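Local coordinates for ABC transporter, substrate binding protein (Mannopine) (Agrobacterium fabrum, PDB 5L9S) that serves as a periplasmic solute-binding protein of an ABC transporter, probably capturing the opine mannopine for uptake, at residues R45-A50 against V57-Y62; M86-S91 against L253-L258; A128-L133 against G138-P143. All blocks are in the same frame, centred on the assembly; numbering follows the deposited sequence.

Interaction 1: R45-A50 against V57-Y62; sequences RAKVTA and VTWDLY
Val48 and Trp59 mark the closest approach of the two backbones, their CA atoms 7.7 Å apart, where helical residues 45-50 face the loop that leads through residues 57-60 into the strand at Leu61 and Tyr62. The contact illustrates how a helix in a beta-alpha-beta crossover settles on its sheet: helix 41-53 connects strand 33-38 to strand 61-65, and strand 4-9 pairs in parallel with both.

A single methyl does most of the work. Val48 CG2 lies over one face of the Tyr62 ring, 3.9 Å from the centroid and 22° off the normal, a CH-pi contact displaced toward the CD1-CE1 side. The same methyl meets the indole obliquely, with Val48 CG2 3.7 Å from Trp59 CE3. With CG1 anti to the backbone N (chi1 174°), Val48 sets both branches against the tyrosine, and CG1 stands 3.9 Å from Tyr62 CE1. Lys47 meets the indole chiefly with the base of its chain: CB comes within 3.6 Å of Trp59 CH2, at the far end of the indole, after which the aliphatic chain bends at chi2 (133°) and carries NZ away toward Glu43, a long and weak ion pair.

Behind this seam, Trp59 rests on Val6 and Ala8 of strand 4-9, while Ile77 of helix 72-77 touches both Val48 and Tyr62. On the helix itself, Arg45 O accepts from Thr49 N and from Thr49 OG1 on opposite faces of its plane, the hydroxyl bond being 2.7 Å long.

The join between the helix and the start of the strand, with the loop before it, is therefore apolar, a branched aliphatic residue shared by two aromatic rings, with Arg45 held in a salt bridge to Asp64 and the Lys47 amine led away, only weakly paired.

Interaction 2: M86-S91 against L253-L258; sequences MQFINS and LIEFWL
Phe88 and Leu258 form the dense half of this contact, in which a loop following helix 82-85 lies against the last turns of helix 247-258. Leu258 CD1 sits over one face of the phenyl ring, 3.8 Å from the centroid and 17° off its normal, a CH-pi contact. Leu258 CB adds a second point of touch, 3.7 Å from Phe88 CE1, and the two side chains meet nearly at right angles. The opposite face of the ring is covered from within its own loop by Gln87 CG, so that Phe88 is held between an aliphatic group on each side. Phe84 and Leu94 extend the apolar cluster, the latter touching both Phe88 and Leu258.

Toward the partly exposed side the fit slackens. Glu255 reaches the ring obliquely with its methylene, CG lying 3.9 Å from Phe88 CZ. Its CG stands opposite the backbone N (chi1 -167°) and the chain runs on extended, carrying the carboxylate past the ring to a salt bridge with Arg259. That arginine also touches Phe88 and makes a weak hydrogen bond to Gln87 O.

The chemistry is thus divided: aliphatic-aromatic packing joins two elements remote in sequence, whereas the charge at the margin is met by Arg259, a neighbour on the glutamate's own side that bridges back to the loop.

Interaction 3: A128-L133 against G138-P143; sequences ADMWDL and GARSFP
Arg140 reaches from strand 140-143 to the carbonyl of Met130, its NH1 donating to Met130 O over 2.8 Å at an N-H...O angle of 154°, from above the carbonyl plane. Bends at chi2 and chi3 fold the chain back, and Arg140 NH2 donates to Gly138 O at 3.1 Å. Leu133 CD2 covers the centre of one guanidinium face, 3.5 Å above it. Alongside, Met130 CE lies over the face of Phe142, 3.8 Å from the ring centroid and 20° off the normal, while SD makes a more oblique Met-aromatic contact. Trp131 CH2 approaches the same ring obliquely, 3.4 Å from Phe142 CZ, with the two ring planes turned 57° apart.

Farther out, Phe136 O accepts a further bond from Arg140 NH2, restraining guanidinium rotation. The indole is tied through NE1 to Lys177 O, and Leu181 of helix 171-181 packs on Trp131, Arg140 and Phe142. Strand 140-143 runs parallel to strands 185-189 and 206-210, so the end of helix 127-130 packs against a strand of the mixed sheet.

A buried cationic group thus links the backbone carbonyls of Met130, Phe136 and Gly138 across the connection, while Met130, Trp131 and Phe142 pack together alongside.

In the fold
Interactions 1 and 2 belong to one neighbourhood: Leu61 of the first packs on Leu253 and Ile254 of the second, so helix 247-258 and helix 41-53 are both tied to strand 61-65 and its approach. Interaction 3 lies on the other side of the chain's centre, about 41 Å from each of them between centres, yet it reaches the same sheet as interaction 1. Interaction 1 is the most buried, interactions 2 and 3 only partly so. Local connections close 1 and 3, whereas 2 joins residues far apart in sequence. All three place a methyl over an aromatic face, but only interaction 3 adds a hydrogen bond between its segments.

Interaction 1: R45-A50 against V57-Y62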
loop_
_atom_site.group_PDB
_atom_site.type_symbol
_atom_site.label_atom_id
_atom_site.label_comp_id
_atom_site.label_asym_id
_atom_site.label_seq_id
_atom_site.Cartn_x
_atom_site.Cartn_y
_atom_site.Cartn_z
ATOM N N ARG A 45 2.293 16.222 -5.732
ATOM C CA ARG A 45 2.765 16.834 -4.482
ATOM C C ARG A 45 3.241 18.243 -4.745
ATOM O O ARG A 45 2.813 19.165 -4.043
ATOM C CB ARG A 45 3.905 16.012 -3.857
ATOM C CG ARG A 45 3.435 14.736 -3.209
ATOM C CD ARG A 45 4.516 14.089 -2.376
ATOM N NE ARG A 45 5.446 13.277 -3.166
ATOM C CZ ARG A 45 5.353 11.957 -3.314
ATOM N NH1 ARG A 45 4.380 11.283 -2.721
ATOM N NH2 ARG A 45 6.252 11.300 -4.033
ATOM N N ALA A 46 4.072 18.420 -5.803
ATOM C CA ALA A 46 4.617 19.719 -6.218
ATOM C C ALA A 46 3.555 20.663 -6.774
ATOM O O ALA A 46 3.671 21.887 -6.578
ATOM C CB ALA A 46 5.725 19.516 -7.230
ATOM N N LYS A 47 2.527 20.107 -7.470
ATOM C CA LYS A 47 1.437 20.914 -8.020
ATOM C C LYS A 47 0.509 21.403 -6.914
ATOM O O LYS A 47 0.021 22.520 -6.994
ATOM C CB LYS A 47 0.665 20.146 -9.089
ATOM C CG LYS A 47 0.946 20.627 -10.498
ATOM C CD LYS A 47 1.213 19.472 -11.451
ATOM C CE LYS A 47 1.582 19.975 -12.831
ATOM N NZ LYS A 47 2.469 19.018 -13.545
ATOM N N VAL A 48 0.294 20.577 -5.863
ATOM C CA VAL A 48 -0.534 20.945 -4.702
ATOM C C VAL A 48 0.167 22.037 -3.888
ATOM O O VAL A 48 -0.443 23.066 -3.574
ATOM C CB VAL A 48 -0.959 19.737 -3.834
ATOM C CG1 VAL A 48 -1.695 20.183 -2.567
ATOM C CG2 VAL A 48 -1.830 18.780 -4.637
ATOM N N THR A 49 1.458 21.832 -3.610
ATOM C CA THR A 49 2.247 22.801 -2.872
ATOM C C THR A 49 2.174 24.190 -3.547
ATOM O O THR A 49 1.762 25.159 -2.900
ATOM C CB THR A 49 3.680 22.265 -2.643
ATOM O OG1 THR A 49 3.611 20.940 -2.123
ATOM C CG2 THR A 49 4.494 23.151 -1.708
ATOM N N ALA A 50 2.503 24.251 -4.861
ATOM C CA ALA A 50 2.504 25.489 -5.659
ATOM C C ALA A 50 1.151 26.209 -5.639
ATOM O O ALA A 50 1.096 27.437 -5.529
ATOM C CB ALA A 50 2.916 25.190 -7.090
ATOM N N VAL A 57 -6.143 27.527 -5.976
ATOM C CA VAL A 57 -6.370 26.111 -5.772
ATOM C C VAL A 57 -7.286 25.640 -6.892
ATOM O O VAL A 57 -8.445 26.057 -6.963
ATOM C CB VAL A 57 -6.961 25.785 -4.372
ATOM C CG1 VAL A 57 -5.863 25.605 -3.335
ATOM C CG2 VAL A 57 -7.966 26.847 -3.928
ATOM N N THR A 58 -6.759 24.798 -7.787
ATOM C CA THR A 58 -7.546 24.263 -8.880
ATOM C C THR A 58 -8.172 22.937 -8.474
ATOM O O THR A 58 -9.341 22.710 -8.771
ATOM C CB THR A 58 -6.726 24.222 -10.167
ATOM O OG1 THR A 58 -6.358 25.561 -10.510
ATOM C CG2 THR A 58 -7.496 23.605 -11.348
ATOM N N TRP A 59 -7.420 22.110 -7.735
ATOM C CA TRP A 59 -7.761 20.755 -7.304
ATOM C C TRP A 59 -8.439 20.706 -5.934
ATOM O O TRP A 59 -8.140 21.523 -5.064
ATOM C CB TRP A 59 -6.511 19.871 -7.283
ATOM C CG TRP A 59 -5.724 19.744 -8.555
ATOM C CD1 TRP A 59 -6.037 20.241 -9.786
ATOM C CD2 TRP A 59 -4.480 19.049 -8.704
ATOM N NE1 TRP A 59 -5.054 19.912 -10.691
ATOM C CE2 TRP A 59 -4.094 19.169 -10.059
ATOM C CE3 TRP A 59 -3.650 18.324 -7.815
ATOM C CZ2 TRP A 59 -2.904 18.618 -10.546
ATOM C CZ3 TRP A 59 -2.481 17.754 -8.302
ATOM C CH2 TRP A 59 -2.129 17.885 -9.656
ATOM N N ASP A 60 -9.351 19.739 -5.751
ATOM C CA ASP A 60 -10.089 19.507 -4.515
ATOM C C ASP A 60 -9.496 18.318 -3.755
ATOM O O ASP A 60 -9.370 18.355 -2.526
ATOM C CB ASP A 60 -11.566 19.210 -4.829
ATOM C CG ASP A 60 -12.312 20.353 -5.472
ATOM O OD1 ASP A 60 -12.555 21.352 -4.789
ATOM O OD2 ASP A 60 -12.707 20.218 -6.642
ATOM N N LEU A 61 -9.192 17.231 -4.495
ATOM C CA LEU A 61 -8.678 15.975 -3.950
ATOM C C LEU A 61 -7.530 15.445 -4.769
ATOM O O LEU A 61 -7.452 15.713 -5.961
ATOM C CB LEU A 61 -9.787 14.901 -3.922
ATOM C CG LEU A 61 -11.041 15.141 -3.092
ATOM C CD1 LEU A 61 -12.140 14.197 -3.508
ATOM C CD2 LEU A 61 -10.769 15.012 -1.609
ATOM N N TYR A 62 -6.658 14.669 -4.133
ATOM C CA TYR A 62 -5.563 13.942 -4.778
ATOM C C TYR A 62 -5.230 12.666 -4.010
ATOM O O TYR A 62 -5.497 12.583 -2.806
ATOM C CB TYR A 62 -4.321 14.814 -5.062
ATOM C CG TYR A 62 -3.444 15.141 -3.873
ATOM C CD1 TYR A 62 -3.773 16.174 -3.001
ATOM C CD2 TYR A 62 -2.256 14.448 -3.645
ATOM C CE1 TYR A 62 -2.951 16.501 -1.915
ATOM C CE2 TYR A 62 -1.436 14.754 -2.556
ATOM C CZ TYR A 62 -1.779 15.793 -1.704
ATOM O OH TYR A 62 -0.987 16.108 -0.626
#

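Interaction 2: M86-S91 against L253-L258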
loop_
_atom_site.group_PDB
_atom_site.type_symbol
_atom_site.label_atom_id
_atom_site.label_comp_id
_atom_site.label_asym_id
_atom_site.label_seq_id
_atom_site.Cartn_x
_atom_site.Cartn_y
_atom_site.Cartn_z
ATOM N N MET A 86 -14.802 11.322 12.225
ATOM C CA MET A 86 -15.606 10.907 13.371
ATOM C C MET A 86 -16.893 10.192 12.980
ATOM O O MET A 86 -17.256 9.214 13.630
ATOM C CB MET A 86 -15.901 12.113 14.279
ATOM C CG MET A 86 -14.776 12.416 15.244
ATOM S SD MET A 86 -14.826 14.083 15.948
ATOM C CE MET A 86 -13.154 14.216 16.540
ATOM N N GLN A 87 -17.540 10.648 11.881
ATOM C CA GLN A 87 -18.794 10.111 11.341
ATOM C C GLN A 87 -18.693 8.646 10.866
ATOM O O GLN A 87 -19.724 8.015 10.631
ATOM C CB GLN A 87 -19.363 11.027 10.232
ATOM C CG GLN A 87 -18.839 10.739 8.822
ATOM C CD GLN A 87 -19.467 11.586 7.740
ATOM O OE1 GLN A 87 -18.773 12.138 6.887
ATOM N NE2 GLN A 87 -20.793 11.684 7.716
ATOM N N PHE A 88 -17.476 8.106 10.738
ATOM C CA PHE A 88 -17.284 6.726 10.301
ATOM C C PHE A 88 -17.023 5.754 11.471
ATOM O O PHE A 88 -16.426 4.686 11.275
ATOM C CB PHE A 88 -16.202 6.649 9.210
ATOM C CG PHE A 88 -16.583 7.398 7.958
ATOM C CD1 PHE A 88 -17.544 6.890 7.090
ATOM C CD2 PHE A 88 -16.009 8.623 7.661
ATOM C CE1 PHE A 88 -17.917 7.596 5.938
ATOM C CE2 PHE A 88 -16.377 9.322 6.508
ATOM C CZ PHE A 88 -17.329 8.805 5.653
ATOM N N ILE A 89 -17.505 6.121 12.684
ATOM C CA ILE A 89 -17.437 5.318 13.923
ATOM C C ILE A 89 -18.911 4.998 14.361
ATOM O O ILE A 89 -19.268 4.955 15.538
ATOM C CB ILE A 89 -16.491 5.933 15.027
ATOM C CG1 ILE A 89 -15.109 6.414 14.441
ATOM C CG2 ILE A 89 -16.293 4.990 16.239
ATOM C CD1 ILE A 89 -14.151 5.317 13.753
ATOM N N ASN A 90 -19.751 4.796 13.330
ATOM C CA ASN A 90 -21.158 4.389 13.332
ATOM C C ASN A 90 -21.146 2.918 12.889
ATOM O O ASN A 90 -22.126 2.191 13.061
ATOM C CB ASN A 90 -21.964 5.240 12.309
ATOM C CG ASN A 90 -21.762 4.883 10.838
ATOM O OD1 ASN A 90 -22.670 4.367 10.174
ATOM N ND2 ASN A 90 -20.574 5.136 10.292
ATOM N N SER A 91 -20.014 2.519 12.268
ATOM C CA SER A 91 -19.724 1.197 11.739
ATOM C C SER A 91 -18.317 0.773 12.134
ATOM O O SER A 91 -17.417 1.608 12.295
ATOM C CB SER A 91 -19.849 1.190 10.211
ATOM O OG SER A 91 -18.819 1.924 9.560
ATOM N N LEU A 253 -17.853 12.930 -2.174
ATOM C CA LEU A 253 -17.178 11.953 -3.024
ATOM C C LEU A 253 -16.404 10.965 -2.154
ATOM O O LEU A 253 -16.406 9.764 -2.455
ATOM C CB LEU A 253 -16.278 12.645 -4.071
ATOM C CG LEU A 253 -15.526 11.737 -5.052
ATOM C CD1 LEU A 253 -16.461 10.945 -5.923
ATOM C CD2 LEU A 253 -14.600 12.523 -5.902
ATOM N N ILE A 254 -15.779 11.466 -1.055
ATOM C CA ILE A 254 -15.055 10.640 -0.086
ATOM C C ILE A 254 -16.037 9.716 0.654
ATOM O O ILE A 254 -15.819 8.505 0.688
ATOM C CB ILE A 254 -14.215 11.503 0.890
ATOM C CG1 ILE A 254 -13.078 12.240 0.147
ATOM C CG2 ILE A 254 -13.655 10.627 2.034
ATOM C CD1 ILE A 254 -12.115 13.037 1.068
ATOM N N GLU A 255 -17.120 10.297 1.232
ATOM C CA GLU A 255 -18.183 9.591 1.961
ATOM C C GLU A 255 -18.782 8.500 1.084
ATOM O O GLU A 255 -19.007 7.386 1.576
ATOM C CB GLU A 255 -19.283 10.572 2.415
ATOM C CG GLU A 255 -20.265 9.997 3.433
ATOM C CD GLU A 255 -21.504 10.812 3.762
ATOM O OE1 GLU A 255 -21.456 12.063 3.684
ATOM O OE2 GLU A 255 -22.520 10.188 4.142
ATOM N N PHE A 256 -18.995 8.814 -0.226
ATOM C CA PHE A 256 -19.525 7.881 -1.228
ATOM C C PHE A 256 -18.687 6.617 -1.297
ATOM O O PHE A 256 -19.247 5.536 -1.348
ATOM C CB PHE A 256 -19.627 8.526 -2.636
ATOM C CG PHE A 256 -20.329 7.661 -3.666
ATOM C CD1 PHE A 256 -21.719 7.619 -3.735
ATOM C CD2 PHE A 256 -19.601 6.872 -4.549
ATOM C CE1 PHE A 256 -22.363 6.799 -4.664
ATOM C CE2 PHE A 256 -20.249 6.056 -5.482
ATOM C CZ PHE A 256 -21.625 6.031 -5.538
ATOM N N TRP A 257 -17.357 6.763 -1.318
ATOM C CA TRP A 257 -16.400 5.667 -1.374
ATOM C C TRP A 257 -16.414 4.860 -0.087
ATOM O O TRP A 257 -16.562 3.636 -0.141
ATOM C CB TRP A 257 -14.985 6.207 -1.660
ATOM C CG TRP A 257 -13.917 5.158 -1.565
ATOM C CD1 TRP A 257 -13.092 4.913 -0.500
ATOM C CD2 TRP A 257 -13.609 4.171 -2.547
ATOM N NE1 TRP A 257 -12.303 3.821 -0.753
ATOM C CE2 TRP A 257 -12.592 3.346 -2.007
ATOM C CE3 TRP A 257 -14.105 3.886 -3.833
ATOM C CZ2 TRP A 257 -12.025 2.286 -2.727
ATOM C CZ3 TRP A 257 -13.532 2.851 -4.553
ATOM C CH2 TRP A 257 -12.480 2.084 -4.014
ATOM N N LEU A 258 -16.227 5.530 1.069
ATOM C CA LEU A 258 -16.159 4.835 2.358
ATOM C C LEU A 258 -17.436 4.054 2.729
ATOM O O LEU A 258 -17.348 2.971 3.331
ATOM C CB LEU A 258 -15.749 5.793 3.491
ATOM C CG LEU A 258 -14.294 6.233 3.461
ATOM C CD1 LEU A 258 -14.064 7.381 4.410
ATOM C CD2 LEU A 258 -13.310 5.026 3.716
#

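Interaction 3: A128-L133 against G138-P143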
loop_
_atom_site.group_PDB
_atom_site.type_symbol
_atom_site.label_atom_id
_atom_site.label_comp_id
_atom_site.label_asym_id
_atom_site.label_seq_id
_atom_site.Cartn_x
_atom_site.Cartn_y
_atom_site.Cartn_z
ATOM N N ALA A 128 10.914 -15.611 9.448
ATOM C CA ALA A 128 11.913 -16.461 10.102
ATOM C C ALA A 128 12.343 -17.581 9.165
ATOM O O ALA A 128 13.528 -17.917 9.139
ATOM C CB ALA A 128 11.354 -17.040 11.390
ATOM N N ASP A 129 11.411 -18.111 8.356
ATOM C CA ASP A 129 11.717 -19.158 7.388
ATOM C C ASP A 129 12.566 -18.617 6.233
ATOM O O ASP A 129 13.409 -19.347 5.713
ATOM C CB ASP A 129 10.434 -19.791 6.858
ATOM C CG ASP A 129 9.580 -20.571 7.845
ATOM O OD1 ASP A 129 10.135 -21.050 8.895
ATOM O OD2 ASP A 129 8.383 -20.776 7.545
ATOM N N MET A 130 12.382 -17.327 5.864
ATOM C CA MET A 130 13.205 -16.672 4.829
ATOM C C MET A 130 14.682 -16.679 5.276
ATOM O O MET A 130 15.579 -16.847 4.452
ATOM C CB MET A 130 12.702 -15.241 4.543
ATOM C CG MET A 130 13.514 -14.497 3.490
ATOM S SD MET A 130 12.510 -13.386 2.501
ATOM C CE MET A 130 13.617 -12.886 1.355
ATOM N N TRP A 131 14.920 -16.592 6.592
ATOM C CA TRP A 131 16.265 -16.622 7.165
ATOM C C TRP A 131 16.762 -18.051 7.449
ATOM O O TRP A 131 17.905 -18.226 7.871
ATOM C CB TRP A 131 16.303 -15.796 8.449
ATOM C CG TRP A 131 16.837 -14.412 8.252
ATOM C CD1 TRP A 131 18.084 -13.951 8.576
ATOM C CD2 TRP A 131 16.130 -13.297 7.683
ATOM N NE1 TRP A 131 18.194 -12.617 8.253
ATOM C CE2 TRP A 131 17.008 -12.188 7.707
ATOM C CE3 TRP A 131 14.847 -13.133 7.133
ATOM C CZ2 TRP A 131 16.638 -10.934 7.213
ATOM C CZ3 TRP A 131 14.479 -11.885 6.651
ATOM C CH2 TRP A 131 15.373 -10.808 6.681
ATOM N N ASP A 132 15.907 -19.064 7.240
ATOM C CA ASP A 132 16.218 -20.472 7.514
ATOM C C ASP A 132 16.664 -21.189 6.229
ATOM O O ASP A 132 15.877 -21.866 5.578
ATOM C CB ASP A 132 14.978 -21.134 8.145
ATOM C CG ASP A 132 15.176 -22.415 8.907
ATOM O OD1 ASP A 132 16.155 -23.122 8.623
ATOM O OD2 ASP A 132 14.313 -22.732 9.769
ATOM N N LEU A 133 17.946 -21.023 5.873
ATOM C CA LEU A 133 18.578 -21.605 4.675
ATOM C C LEU A 133 18.762 -23.111 4.771
ATOM O O LEU A 133 18.844 -23.789 3.733
ATOM C CB LEU A 133 19.920 -20.931 4.387
ATOM C CG LEU A 133 19.844 -19.443 4.123
ATOM C CD1 LEU A 133 21.137 -18.778 4.491
ATOM C CD2 LEU A 133 19.411 -19.151 2.696
ATOM N N GLY A 138 18.152 -22.046 -1.299
ATOM C CA GLY A 138 17.987 -21.227 -2.491
ATOM C C GLY A 138 18.396 -19.776 -2.312
ATOM O O GLY A 138 18.809 -19.340 -1.227
ATOM N N ALA A 139 18.260 -19.017 -3.395
ATOM C CA ALA A 139 18.601 -17.612 -3.439
ATOM C C ALA A 139 17.431 -16.757 -2.919
ATOM O O ALA A 139 16.267 -17.076 -3.210
ATOM C CB ALA A 139 18.937 -17.246 -4.867
ATOM N N ARG A 140 17.741 -15.710 -2.101
ATOM C CA ARG A 140 16.719 -14.788 -1.598
ATOM C C ARG A 140 16.653 -13.538 -2.482
ATOM O O ARG A 140 17.557 -13.259 -3.260
ATOM C CB ARG A 140 16.890 -14.372 -0.105
ATOM C CG ARG A 140 17.290 -15.426 0.931
ATOM C CD ARG A 140 16.186 -16.339 1.402
ATOM N NE ARG A 140 16.420 -17.653 0.829
ATOM C CZ ARG A 140 16.144 -18.826 1.380
ATOM N NH1 ARG A 140 15.590 -18.893 2.582
ATOM N NH2 ARG A 140 16.442 -19.940 0.743
ATOM N N SER A 141 15.578 -12.786 -2.346
ATOM C CA SER A 141 15.357 -11.537 -3.070
ATOM C C SER A 141 14.642 -10.540 -2.184
ATOM O O SER A 141 13.681 -10.896 -1.495
ATOM C CB SER A 141 14.568 -11.781 -4.353
ATOM O OG SER A 141 14.250 -10.557 -4.994
ATOM N N PHE A 142 15.138 -9.299 -2.164
ATOM C CA PHE A 142 14.512 -8.220 -1.399
ATOM C C PHE A 142 14.478 -7.008 -2.278
ATOM O O PHE A 142 15.404 -6.854 -3.070
ATOM C CB PHE A 142 15.338 -7.856 -0.154
ATOM C CG PHE A 142 15.122 -8.679 1.083
ATOM C CD1 PHE A 142 13.943 -8.573 1.810
ATOM C CD2 PHE A 142 16.120 -9.521 1.558
ATOM C CE1 PHE A 142 13.746 -9.330 2.969
ATOM C CE2 PHE A 142 15.924 -10.279 2.715
ATOM C CZ PHE A 142 14.741 -10.171 3.419
ATOM N N PRO A 143 13.503 -6.078 -2.115
ATOM C CA PRO A 143 13.566 -4.835 -2.904
ATOM C C PRO A 143 14.739 -3.963 -2.481
ATOM O O PRO A 143 15.191 -3.982 -1.332
ATOM C CB PRO A 143 12.253 -4.133 -2.604
ATOM C CG PRO A 143 11.776 -4.698 -1.331
ATOM C CD PRO A 143 12.331 -6.088 -1.211
#